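Local coordinates for AGR_C_1268p (Agrobacterium tumefaciens str. C58, PDB 2GHS), which probably hydrolyses sugar lactones as a metal-dependent gluconolactonase-like member of the SMP-30/regucalcin beta-propeller family, and here carries a bound potassium ion, at residues A[106-111]-A[152-157]; A[126-129]-A[133-136]; A[146-151]-A[172-177]. All coordinates share one frame; numbering follows the deposited sequence.

Contact 1 (A[106-111]-A[152-157]); sequences ASDDGL and MGRKAE. With K (potassium ion), chain B.
D108 and R154 form a salt bridge between two neighbouring sheets of the SMP-30 beta-propeller: D108 sits in the type I turn S107-G110 of the hairpin joining strands 102-107 and 110-115, R154 just beyond strand 147-153. The ionic part rests on one oxygen. R154 runs extended from CG to NE (chi2 172°), which lets the guanidinium span the gap. R154 NH2 reaches D108 OD2 at 2.8 Å with an N-H...O angle of 175°, and OD2 lies close to the guanidinium plane, at its edge. R154 NH1 adds a weak bond to D108 OD2 at 3.4 Å. Both nitrogens use OD2, met on its anti side, OD1 being taken by M91 N, and the 72° between carboxylate and guanidinium planes agrees with a one-oxygen grip. R154 NE gives to P132 O, so an outside bond on each group restrains its rotation.

Water carries a second, less certain link: water 1 accepts from R154 NH2 at 3.0 Å, but lies only 2.5 Å from D109 OD1, a distance so short that this half of the bridge is doubtful.

The metal part comes from the backbone. D108 O binds the potassium ion at 2.6 Å, beside water 2 and the carbonyl oxygens of E128, L131 and N134. That carbonyl belongs to a turn tied by several bonds. S107 OG takes the D109 N-H at 3.0 Å, an ST turn, and donates to G110 O at 2.8 Å, while S107 N reaches G110 O from the opposite face of its carbonyl plane.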
ATOM      1  N   ALA A 106     -10.118  -5.239  -1.471  1.00  8.31           N
ATOM      2  CA  ALA A 106     -10.569  -4.788  -0.155  1.00  9.56           C
ATOM      3  C   ALA A 106     -11.164  -3.406  -0.346  1.00  9.95           C
ATOM      4  O   ALA A 106     -10.587  -2.553  -0.988  1.00 10.85           O
ATOM      5  CB  ALA A 106      -9.423  -4.716   0.826  1.00 12.66           C
ATOM      6  N   SER A 107     -12.318  -3.183   0.257  1.00  8.81           N
ATOM      7  CA  SER A 107     -12.976  -1.913   0.166  1.00  8.13           C
ATOM      8  C   SER A 107     -13.635  -1.528   1.478  1.00  5.82           C
ATOM      9  O   SER A 107     -13.659  -2.321   2.442  1.00  8.02           O
ATOM     10  CB  SER A 107     -14.061  -1.998  -0.896  1.00 10.35           C
ATOM     11  OG  SER A 107     -15.246  -2.657  -0.436  1.00  8.27           O
ATOM     12  N   ASP A 108     -14.185  -0.309   1.499  1.00  7.49           N
ATOM     13  CA  ASP A 108     -14.979   0.200   2.602  1.00  7.18           C
ATOM     14  C   ASP A 108     -16.239  -0.574   2.870  1.00 10.23           C
ATOM     15  O   ASP A 108     -16.833  -0.445   3.945  1.00 10.93           O
ATOM     16  CB  ASP A 108     -15.278   1.700   2.429  1.00  7.03           C
ATOM     17  CG  ASP A 108     -16.057   2.048   1.143  1.00 10.68           C
ATOM     18  OD1 ASP A 108     -16.046   1.252   0.189  1.00 11.17           O
ATOM     19  OD2 ASP A 108     -16.620   3.191   1.079  1.00 10.96           O
ATOM     20  N   ASP A 109     -16.663  -1.369   1.912  1.00  9.50           N
ATOM     21  CA  ASP A 109     -17.885  -2.113   2.064  1.00  9.31           C
ATOM     22  C   ASP A 109     -17.717  -3.643   2.192  1.00  9.57           C
ATOM     23  O   ASP A 109     -18.723  -4.376   2.295  1.00 13.19           O
ATOM     24  CB  ASP A 109     -18.808  -1.759   0.872  1.00 10.33           C
ATOM     25  CG  ASP A 109     -19.256  -0.262   0.878  1.00 11.86           C
ATOM     26  OD1 ASP A 109     -19.149   0.432   1.932  1.00 18.24           O
ATOM     27  OD2 ASP A 109     -19.712   0.202  -0.185  1.00 23.85           O
ATOM     28  N   GLY A 110     -16.473  -4.125   2.259  1.00  9.53           N
ATOM     29  CA  GLY A 110     -16.188  -5.519   2.346  1.00 10.20           C
ATOM     30  C   GLY A 110     -15.124  -5.947   1.358  1.00  8.02           C
ATOM     31  O   GLY A 110     -14.531  -5.112   0.648  1.00 10.32           O
ATOM     32  N   LEU A 111     -14.860  -7.245   1.342  1.00  9.35           N
ATOM     33  CA  LEU A 111     -13.915  -7.881   0.453  1.00  7.47           C
ATOM     34  C   LEU A 111     -14.670  -8.549  -0.699  1.00  8.38           C
ATOM     35  O   LEU A 111     -15.622  -9.300  -0.469  1.00  9.04           O
ATOM     36  CB  LEU A 111     -13.182  -8.949   1.219  1.00  7.85           C
ATOM     37  CG  LEU A 111     -12.311  -8.421   2.338  1.00 11.42           C
ATOM     38  CD1 LEU A 111     -12.251  -9.408   3.479  1.00 19.53           C
ATOM     39  CD2 LEU A 111     -10.936  -8.148   1.801  1.00 15.24           C
HETATM   40  N   MSE A 152     -10.070   2.278   8.957  1.00  9.40           N
HETATM   41  CA  MSE A 152      -9.920   3.564   9.665  1.00  8.26           C
HETATM   42  C   MSE A 152     -11.232   4.304   9.651  1.00 10.54           C
HETATM   43  O   MSE A 152     -12.076   4.082   8.778  1.00  8.97           O
HETATM   44  CB  MSE A 152      -8.824   4.429   8.991  1.00  7.86           C
HETATM   45  CG  MSE A 152      -9.123   4.750   7.560  1.00  4.99           C
HETATM   46 SE   MSE A 152      -7.631   5.775   6.832  1.00 14.17          SE
HETATM   47  CE  MSE A 152      -7.958   7.466   7.678  1.00 13.23           C
ATOM     48  N   GLY A 153     -11.440   5.193  10.618  1.00  9.21           N
ATOM     49  CA  GLY A 153     -12.569   6.125  10.489  1.00  6.60           C
ATOM     50  C   GLY A 153     -12.322   6.972   9.260  1.00  8.19           C
ATOM     51  O   GLY A 153     -11.173   7.304   8.941  1.00  8.64           O
ATOM     52  N   ARG A 154     -13.391   7.354   8.548  1.00  8.92           N
ATOM     53  CA  ARG A 154     -13.216   8.141   7.333  1.00  8.83           C
ATOM     54  C   ARG A 154     -12.561   9.513   7.615  1.00 12.19           C
ATOM     55  O   ARG A 154     -11.939  10.058   6.714  1.00 12.63           O
ATOM     56  CB  ARG A 154     -14.558   8.332   6.625  1.00  7.55           C
ATOM     57  CG  ARG A 154     -15.100   7.047   6.030  1.00  9.37           C
ATOM     58  CD  ARG A 154     -16.497   7.207   5.497  1.00  6.96           C
ATOM     59  NE  ARG A 154     -17.067   5.928   5.048  1.00 10.41           N
ATOM     60  CZ  ARG A 154     -16.785   5.374   3.868  1.00 10.33           C
ATOM     61  NH1 ARG A 154     -15.998   5.961   2.998  1.00 11.55           N
ATOM     62  NH2 ARG A 154     -17.330   4.242   3.536  1.00  8.47           N
ATOM     63  N   LYS A 155     -12.703  10.037   8.832  1.00 11.71           N
ATOM     64  CA  LYS A 155     -12.089  11.308   9.235  1.00  9.93           C
ATOM     65  C   LYS A 155     -10.849  11.066  10.099  1.00 10.32           C
ATOM     66  O   LYS A 155     -10.382  11.970  10.781  1.00 12.76           O
ATOM     67  CB  LYS A 155     -13.099  12.220   9.961  1.00 10.74           C
ATOM     68  CG  LYS A 155     -14.403  12.482   9.234  1.00 13.20           C
ATOM     69  CD  LYS A 155     -15.419  13.192  10.133  1.00 19.32           C
ATOM     70  CE  LYS A 155     -16.741  13.549   9.432  1.00 28.59           C
ATOM     71  NZ  LYS A 155     -17.712  14.148  10.407  1.00 28.12           N
ATOM     72  N   ALA A 156     -10.301   9.867  10.020  1.00 10.10           N
ATOM     73  CA  ALA A 156      -9.221   9.430  10.909  1.00 12.33           C
ATOM     74  C   ALA A 156      -9.494   9.596  12.407  1.00 12.75           C
ATOM     75  O   ALA A 156      -8.571   9.886  13.200  1.00 13.25           O
ATOM     76  CB  ALA A 156      -7.932  10.131  10.519  1.00 13.49           C
ATOM     77  N   GLU A 157     -10.739   9.383  12.811  1.00 10.35           N
ATOM     78  CA  GLU A 157     -11.123   9.442  14.196  1.00 12.35           C
ATOM     79  C   GLU A 157     -10.155   8.619  15.053  1.00 11.37           C
ATOM     80  O   GLU A 157      -9.795   7.495  14.710  1.00 10.17           O
ATOM     81  CB  GLU A 157     -12.554   8.907  14.332  1.00 12.75           C
ATOM     82  CG  GLU A 157     -13.626   9.845  13.734  1.00 13.83           C
ATOM     83  CD  GLU A 157     -14.014   9.541  12.282  1.00 19.89           C
ATOM     84  OE1 GLU A 157     -13.191   8.990  11.516  1.00 12.09           O
ATOM     85  OE2 GLU A 157     -15.170   9.874  11.895  1.00 19.25           O
TER
HETATM   86  K     K B 315     -17.080   0.371   6.402  1.00 12.29           K
HETATM   87  O   HOH W   1     -19.253   1.990   3.935  1.00 20.07           O
HETATM   88  O   HOH W   2     -14.336  -0.032   6.884  1.00 10.79           O

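Contact 2 (A[126-129]-A[133-136]); sequences ELES and GNRS. With K (potassium ion), chain B; EDO (1,2-ethanediol), chain D.
The potassium site of the propeller is built partly by the loop running into strand 134-141, where E128 and N134 meet across the ion. Their carbonyl oxygens supply the evidence: E128 O and N134 O each lie 2.8 Å from the potassium, with D108 O, L131 O and water 2 as its other ligands. The side chains close the same loop. N134 ND2 donates to E128 OE1 at 2.9 Å with an N-H...O angle of 150°, a moderately bent bond. OE1 is approached on its syn side but well out of the carboxylate plane, in keeping with the 49° between carboxylate and amide planes.

Each polar end has further partners. E128 OE1 also accepts from water 2 at 3.0 Å, and OE2 is bonded to Y164 OH and T151 OG1, so both carboxylate oxygens are gripped and the group's rotation is fixed. The E128 carboxylate, close to the potassium but not a ligand of it, may help to balance the ion's charge. The second bond of N134 ND2 goes to A160 O.

R135, predicted to bind substrate, has its CB directed away from the loop. Its CG lies between backbone N and carbonyl carbon (chi1 64°), and the extended chain carries the guanidinium toward the predicted substrate site. R135 NH1 is held by S136 O at 3.0 Å and by N137 OD1. The other terminal nitrogen, R135 NH2, makes a nearly straight in-plane bond of 2.9 Å to O1 of a 1,2-ethanediol probably left from the crystallisation liquor.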
ATOM      1  N   GLU A 126     -17.519 -10.145   4.478  1.00  9.39           N
ATOM      2  CA  GLU A 126     -17.790  -8.836   5.080  1.00 10.32           C
ATOM      3  C   GLU A 126     -16.494  -8.294   5.740  1.00 11.34           C
ATOM      4  O   GLU A 126     -15.670  -9.059   6.224  1.00 10.94           O
ATOM      5  CB  GLU A 126     -19.005  -8.898   6.039  1.00 12.56           C
ATOM      6  CG  GLU A 126     -20.322  -9.101   5.240  1.00 17.20           C
ATOM      7  CD  GLU A 126     -21.628  -9.024   6.028  1.00 33.36           C
ATOM      8  OE1 GLU A 126     -21.588  -8.818   7.254  1.00 32.30           O
ATOM      9  OE2 GLU A 126     -22.704  -9.158   5.372  1.00 37.38           O
ATOM     10  N   LEU A 127     -16.305  -6.976   5.754  1.00  9.55           N
ATOM     11  CA  LEU A 127     -15.183  -6.354   6.441  1.00 11.70           C
ATOM     12  C   LEU A 127     -15.689  -5.003   6.862  1.00  9.33           C
ATOM     13  O   LEU A 127     -15.833  -4.098   6.008  1.00  9.91           O
ATOM     14  CB  LEU A 127     -13.973  -6.192   5.503  1.00 13.10           C
ATOM     15  CG  LEU A 127     -12.693  -5.574   6.087  1.00 15.76           C
ATOM     16  CD1 LEU A 127     -12.115  -6.506   7.092  1.00 15.24           C
ATOM     17  CD2 LEU A 127     -11.737  -5.256   4.932  1.00 22.14           C
ATOM     18  N   GLU A 128     -16.035  -4.882   8.150  1.00  8.73           N
ATOM     19  CA  GLU A 128     -16.655  -3.660   8.654  1.00  8.09           C
ATOM     20  C   GLU A 128     -17.756  -3.196   7.723  1.00  9.84           C
ATOM     21  O   GLU A 128     -17.965  -1.996   7.491  1.00 10.68           O
ATOM     22  CB  GLU A 128     -15.584  -2.582   8.836  1.00  9.54           C
ATOM     23  CG  GLU A 128     -14.588  -2.943   9.930  1.00 12.46           C
ATOM     24  CD  GLU A 128     -13.685  -1.789  10.341  1.00 15.05           C
ATOM     25  OE1 GLU A 128     -13.772  -0.681   9.760  1.00 12.44           O
ATOM     26  OE2 GLU A 128     -12.865  -1.997  11.259  1.00 14.11           O
ATOM     27  N   SER A 129     -18.533  -4.171   7.252  1.00  9.67           N
ATOM     28  CA  SER A 129     -19.592  -3.914   6.296  1.00 10.02           C
ATOM     29  C   SER A 129     -20.803  -3.254   6.945  1.00 11.07           C
ATOM     30  O   SER A 129     -21.706  -2.786   6.257  1.00 12.29           O
ATOM     31  CB  SER A 129     -20.009  -5.202   5.600  1.00 10.69           C
ATOM     32  OG  SER A 129     -18.955  -5.751   4.804  1.00  8.43           O
ATOM     33  N   GLY A 133     -19.191   4.557   8.940  1.00  8.15           N
ATOM     34  CA  GLY A 133     -18.259   5.622   9.224  1.00 11.35           C
ATOM     35  C   GLY A 133     -16.796   5.296   8.995  1.00  8.04           C
ATOM     36  O   GLY A 133     -15.941   6.185   9.133  1.00  8.88           O
ATOM     37  N   ASN A 134     -16.476   4.027   8.681  1.00  7.06           N
ATOM     38  CA  ASN A 134     -15.132   3.596   8.443  1.00  8.82           C
ATOM     39  C   ASN A 134     -14.897   3.231   6.977  1.00  9.32           C
ATOM     40  O   ASN A 134     -15.852   2.855   6.264  1.00  7.17           O
ATOM     41  CB  ASN A 134     -14.784   2.345   9.306  1.00  9.03           C
ATOM     42  CG  ASN A 134     -14.325   2.690  10.737  1.00 14.99           C
ATOM     43  OD1 ASN A 134     -14.678   3.739  11.304  1.00 12.33           O
ATOM     44  ND2 ASN A 134     -13.508   1.804  11.308  1.00 14.15           N
ATOM     45  N   ARG A 135     -13.642   3.259   6.546  1.00  7.04           N
ATOM     46  CA  ARG A 135     -13.236   2.764   5.223  1.00  9.16           C
ATOM     47  C   ARG A 135     -11.994   1.888   5.379  1.00  9.48           C
ATOM     48  O   ARG A 135     -11.349   1.876   6.444  1.00  9.90           O
ATOM     49  CB  ARG A 135     -12.981   3.926   4.253  1.00  9.61           C
ATOM     50  CG  ARG A 135     -11.811   4.875   4.603  1.00  9.44           C
ATOM     51  CD  ARG A 135     -11.527   5.673   3.380  1.00 11.00           C
ATOM     52  NE  ARG A 135     -10.450   6.628   3.535  1.00  9.80           N
ATOM     53  CZ  ARG A 135      -9.148   6.393   3.387  1.00  8.80           C
ATOM     54  NH1 ARG A 135      -8.665   5.181   3.128  1.00  9.28           N
ATOM     55  NH2 ARG A 135      -8.289   7.417   3.530  1.00 12.28           N
ATOM     56  N   SER A 136     -11.697   1.122   4.344  1.00 10.52           N
ATOM     57  CA  SER A 136     -10.430   0.385   4.305  1.00  8.17           C
ATOM     58  C   SER A 136      -9.287   1.285   3.907  1.00  9.73           C
ATOM     59  O   SER A 136      -9.469   2.288   3.231  1.00 10.42           O
ATOM     60  CB  SER A 136     -10.472  -0.866   3.397  1.00  9.21           C
ATOM     61  OG  SER A 136     -10.785  -0.516   2.055  1.00 11.96           O
TER
HETATM   62  K     K B 315     -17.080   0.371   6.402  1.00 12.29           K
HETATM   63  C1  EDO D 317      -4.613   7.675   4.335  1.00 38.38           C
HETATM   64  O1  EDO D 317      -5.414   7.132   3.281  1.00 27.71           O
HETATM   65  C2  EDO D 317      -3.146   7.480   3.925  1.00 35.85           C
HETATM   66  O2  EDO D 317      -2.824   6.077   3.783  1.00 25.51           O
HETATM   67  O   HOH W   2     -14.336  -0.032   6.884  1.00 10.79           O

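Contact 3 (A[146-151]-A[172-177]); sequences ALWIGT and TKLFAD
W148 on strand 147-153 and L174 on strand 170-186 touch over the strand 161-167 that separates them in the antiparallel sheet of this propeller. From CB, the W148 side chain leaves with CG anti to the carbonyl carbon (chi1 -79°), which places the indole so that one face meets L174. Beyond CG, W148 CD2 comes within 4.0 Å of L174 CD1. On the other side of the five-membered ring, NE1 is 3.8 Å from L174 CD1 and spends its N-H on G213 O. CE2 makes the closest approach, 3.5 Å to L174 CD1, and CZ2 follows at 3.6 Å from that same methyl. The far corner of the ring, CH2, meets F175 CE2 at 4.2 Å.

The methyl L174 CD1 thus sits over one indole face, offset toward the rim. It is 3.8 Å from the centroid of the W148 six-membered ring and 24° off its normal, a CH-pi contact. F175 meets the tryptophan differently: W148 CH2 lies near the phenyl plane at its edge, while the phenyl comes to the indole obliquely. L174 and F175 form a classic beta bulge against strand 161-167, and both direct CB toward strand 147-153, which lets two successive residues address one indole. F186 meets W148 edge-to-face, and F195 lies against F175.

Between the two segments the chemistry is therefore apolar, resting on dispersion and CH-pi contact, while the one polar atom of the indole is satisfied by a backbone carbonyl outside them.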
ATOM      1  N   ALA A 146      -2.558 -15.307   3.045  1.00 10.05           N
ATOM      2  CA  ALA A 146      -3.460 -14.468   3.846  1.00  9.64           C
ATOM      3  C   ALA A 146      -3.154 -12.989   3.637  1.00  8.36           C
ATOM      4  O   ALA A 146      -1.990 -12.573   3.414  1.00 10.34           O
ATOM      5  CB  ALA A 146      -3.294 -14.800   5.305  1.00 10.12           C
ATOM      6  N   LEU A 147      -4.228 -12.195   3.666  1.00  8.17           N
ATOM      7  CA  LEU A 147      -4.143 -10.731   3.502  1.00  7.29           C
ATOM      8  C   LEU A 147      -4.098 -10.111   4.899  1.00  9.99           C
ATOM      9  O   LEU A 147      -4.837 -10.536   5.775  1.00 10.01           O
ATOM     10  CB  LEU A 147      -5.415 -10.239   2.780  1.00 10.99           C
ATOM     11  CG  LEU A 147      -5.610  -8.717   2.658  1.00 12.05           C
ATOM     12  CD1 LEU A 147      -4.582  -8.125   1.689  1.00 13.57           C
ATOM     13  CD2 LEU A 147      -7.074  -8.371   2.174  1.00 15.08           C
ATOM     14  N   TRP A 148      -3.289  -9.070   5.071  1.00  8.03           N
ATOM     15  CA  TRP A 148      -3.452  -8.141   6.177  1.00  9.17           C
ATOM     16  C   TRP A 148      -4.088  -6.874   5.569  1.00  8.52           C
ATOM     17  O   TRP A 148      -3.592  -6.318   4.573  1.00  8.09           O
ATOM     18  CB  TRP A 148      -2.127  -7.781   6.832  1.00  7.64           C
ATOM     19  CG  TRP A 148      -1.547  -8.767   7.786  1.00  6.95           C
ATOM     20  CD1 TRP A 148      -1.648 -10.141   7.753  1.00  9.92           C
ATOM     21  CD2 TRP A 148      -0.675  -8.474   8.862  1.00  8.42           C
ATOM     22  NE1 TRP A 148      -0.925 -10.698   8.768  1.00 11.96           N
ATOM     23  CE2 TRP A 148      -0.315  -9.696   9.459  1.00  6.86           C
ATOM     24  CE3 TRP A 148      -0.162  -7.284   9.399  1.00  9.61           C
ATOM     25  CZ2 TRP A 148       0.526  -9.768  10.567  1.00  8.60           C
ATOM     26  CZ3 TRP A 148       0.679  -7.371  10.495  1.00 13.61           C
ATOM     27  CH2 TRP A 148       0.995  -8.600  11.067  1.00 12.72           C
ATOM     28  N   ILE A 149      -5.131  -6.374   6.210  1.00  6.73           N
ATOM     29  CA  ILE A 149      -5.808  -5.206   5.738  1.00  6.81           C
ATOM     30  C   ILE A 149      -6.202  -4.292   6.901  1.00  7.85           C
ATOM     31  O   ILE A 149      -6.753  -4.755   7.902  1.00  8.00           O
ATOM     32  CB  ILE A 149      -7.043  -5.618   4.880  1.00  8.04           C
ATOM     33  CG1 ILE A 149      -7.796  -4.388   4.355  1.00 13.15           C
ATOM     34  CG2 ILE A 149      -7.996  -6.491   5.653  1.00 10.13           C
ATOM     35  CD1 ILE A 149      -7.028  -3.599   3.333  1.00 14.26           C
ATOM     36  N   GLY A 150      -5.897  -3.010   6.736  1.00  7.62           N
ATOM     37  CA  GLY A 150      -6.249  -1.959   7.661  1.00  7.27           C
ATOM     38  C   GLY A 150      -7.556  -1.271   7.361  1.00  8.51           C
ATOM     39  O   GLY A 150      -7.967  -1.117   6.190  1.00 10.81           O
ATOM     40  N   THR A 151      -8.215  -0.820   8.423  1.00  7.89           N
ATOM     41  CA  THR A 151      -9.401   0.021   8.280  1.00  9.55           C
ATOM     42  C   THR A 151      -9.218   1.280   9.139  1.00  9.63           C
ATOM     43  O   THR A 151      -8.318   1.329  10.010  1.00  9.25           O
ATOM     44  CB  THR A 151     -10.658  -0.671   8.740  1.00  8.93           C
ATOM     45  OG1 THR A 151     -10.539  -0.942  10.140  1.00 10.39           O
ATOM     46  CG2 THR A 151     -10.922  -1.933   7.929  1.00 12.36           C
ATOM     47  N   THR A 172     -10.090 -12.194  10.891  1.00 10.61           N
ATOM     48  CA  THR A 172      -9.649 -12.190  12.303  1.00 12.21           C
ATOM     49  C   THR A 172      -8.990 -10.846  12.636  1.00 12.52           C
ATOM     50  O   THR A 172      -8.062 -10.450  11.910  1.00 11.10           O
ATOM     51  CB  THR A 172      -8.596 -13.283  12.551  1.00 12.87           C
ATOM     52  OG1 THR A 172      -9.137 -14.553  12.201  1.00 18.38           O
ATOM     53  CG2 THR A 172      -8.159 -13.309  14.003  1.00 19.85           C
ATOM     54  N   LYS A 173      -9.451 -10.128  13.672  1.00 10.99           N
ATOM     55  CA  LYS A 173      -8.809  -8.861  14.040  1.00  8.96           C
ATOM     56  C   LYS A 173      -7.465  -9.152  14.728  1.00  9.59           C
ATOM     57  O   LYS A 173      -7.376  -9.995  15.594  1.00 10.66           O
ATOM     58  CB  LYS A 173      -9.698  -7.998  14.949  1.00 10.83           C
ATOM     59  CG  LYS A 173      -9.160  -6.596  15.146  1.00 14.04           C
ATOM     60  CD  LYS A 173     -10.003  -5.785  16.107  1.00 15.72           C
ATOM     61  CE  LYS A 173     -11.258  -5.284  15.524  1.00 21.14           C
ATOM     62  NZ  LYS A 173     -11.766  -4.219  16.434  1.00 23.85           N
ATOM     63  N   LEU A 174      -6.422  -8.476  14.280  1.00  8.40           N
ATOM     64  CA  LEU A 174      -5.077  -8.621  14.814  1.00  7.48           C
ATOM     65  C   LEU A 174      -4.717  -7.493  15.787  1.00  8.18           C
ATOM     66  O   LEU A 174      -4.130  -7.755  16.847  1.00  8.95           O
ATOM     67  CB  LEU A 174      -4.041  -8.631  13.701  1.00  6.49           C
ATOM     68  CG  LEU A 174      -4.101  -9.797  12.744  1.00  8.22           C
ATOM     69  CD1 LEU A 174      -2.875  -9.806  11.868  1.00 13.20           C
ATOM     70  CD2 LEU A 174      -4.262 -11.120  13.450  1.00 11.50           C
ATOM     71  N   PHE A 175      -5.029  -6.261  15.397  1.00  7.34           N
ATOM     72  CA  PHE A 175      -4.635  -5.050  16.123  1.00 10.63           C
ATOM     73  C   PHE A 175      -5.780  -4.067  16.122  1.00 11.33           C
ATOM     74  O   PHE A 175      -6.452  -3.882  15.101  1.00  9.66           O
ATOM     75  CB  PHE A 175      -3.362  -4.438  15.500  1.00 10.41           C
ATOM     76  CG  PHE A 175      -2.193  -5.366  15.536  1.00 11.97           C
ATOM     77  CD1 PHE A 175      -1.568  -5.632  16.742  1.00 16.70           C
ATOM     78  CD2 PHE A 175      -1.744  -5.994  14.398  1.00 11.02           C
ATOM     79  CE1 PHE A 175      -0.527  -6.526  16.801  1.00 15.28           C
ATOM     80  CE2 PHE A 175      -0.679  -6.905  14.467  1.00 14.09           C
ATOM     81  CZ  PHE A 175      -0.094  -7.151  15.679  1.00 16.51           C
ATOM     82  N   ALA A 176      -6.028  -3.457  17.270  1.00 12.19           N
ATOM     83  CA  ALA A 176      -7.112  -2.492  17.417  1.00 12.17           C
ATOM     84  C   ALA A 176      -6.583  -1.106  17.767  1.00 12.08           C
ATOM     85  O   ALA A 176      -5.379  -0.900  17.985  1.00 11.59           O
ATOM     86  CB  ALA A 176      -8.054  -2.952  18.488  1.00 16.31           C
ATOM     87  N   ASP A 177      -7.496  -0.144  17.818  1.00 11.32           N
ATOM     88  CA  ASP A 177      -7.214   1.187  18.344  1.00 12.08           C
ATOM     89  C   ASP A 177      -6.144   1.886  17.530  1.00 12.25           C
ATOM     90  O   ASP A 177      -5.291   2.550  18.076  1.00 12.03           O
ATOM     91  CB  ASP A 177      -6.791   1.110  19.814  1.00 14.64           C
ATOM     92  CG  ASP A 177      -7.880   0.514  20.719  1.00 22.99           C
ATOM     93  OD1 ASP A 177      -9.100   0.735  20.484  1.00 31.24           O
ATOM     94  OD2 ASP A 177      -7.500  -0.191  21.681  1.00 33.29           O
TER

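How the contacts relate
Contacts 1 and 2 share the potassium ion and water 2, their centres about 5 Å apart, and contact 2 is nested inside the chain loop that contact 1 closes. Paired strands tie them further: M152 O lies 2.8 Å from R135 N, and R154 N lies 2.9 Å from G133 O. The centre of contact 3 is about 12 Å from each of the others; it shares strand 147-153 with contact 1, and strand 134-141 of contact 2 is that strand's neighbour in the sheet. R135 of contact 2 reaches the ethanediol, also bonded to E52, N137 and N182, whereas W148 of contact 3 stays about 11 Å from N182, side chain to side chain.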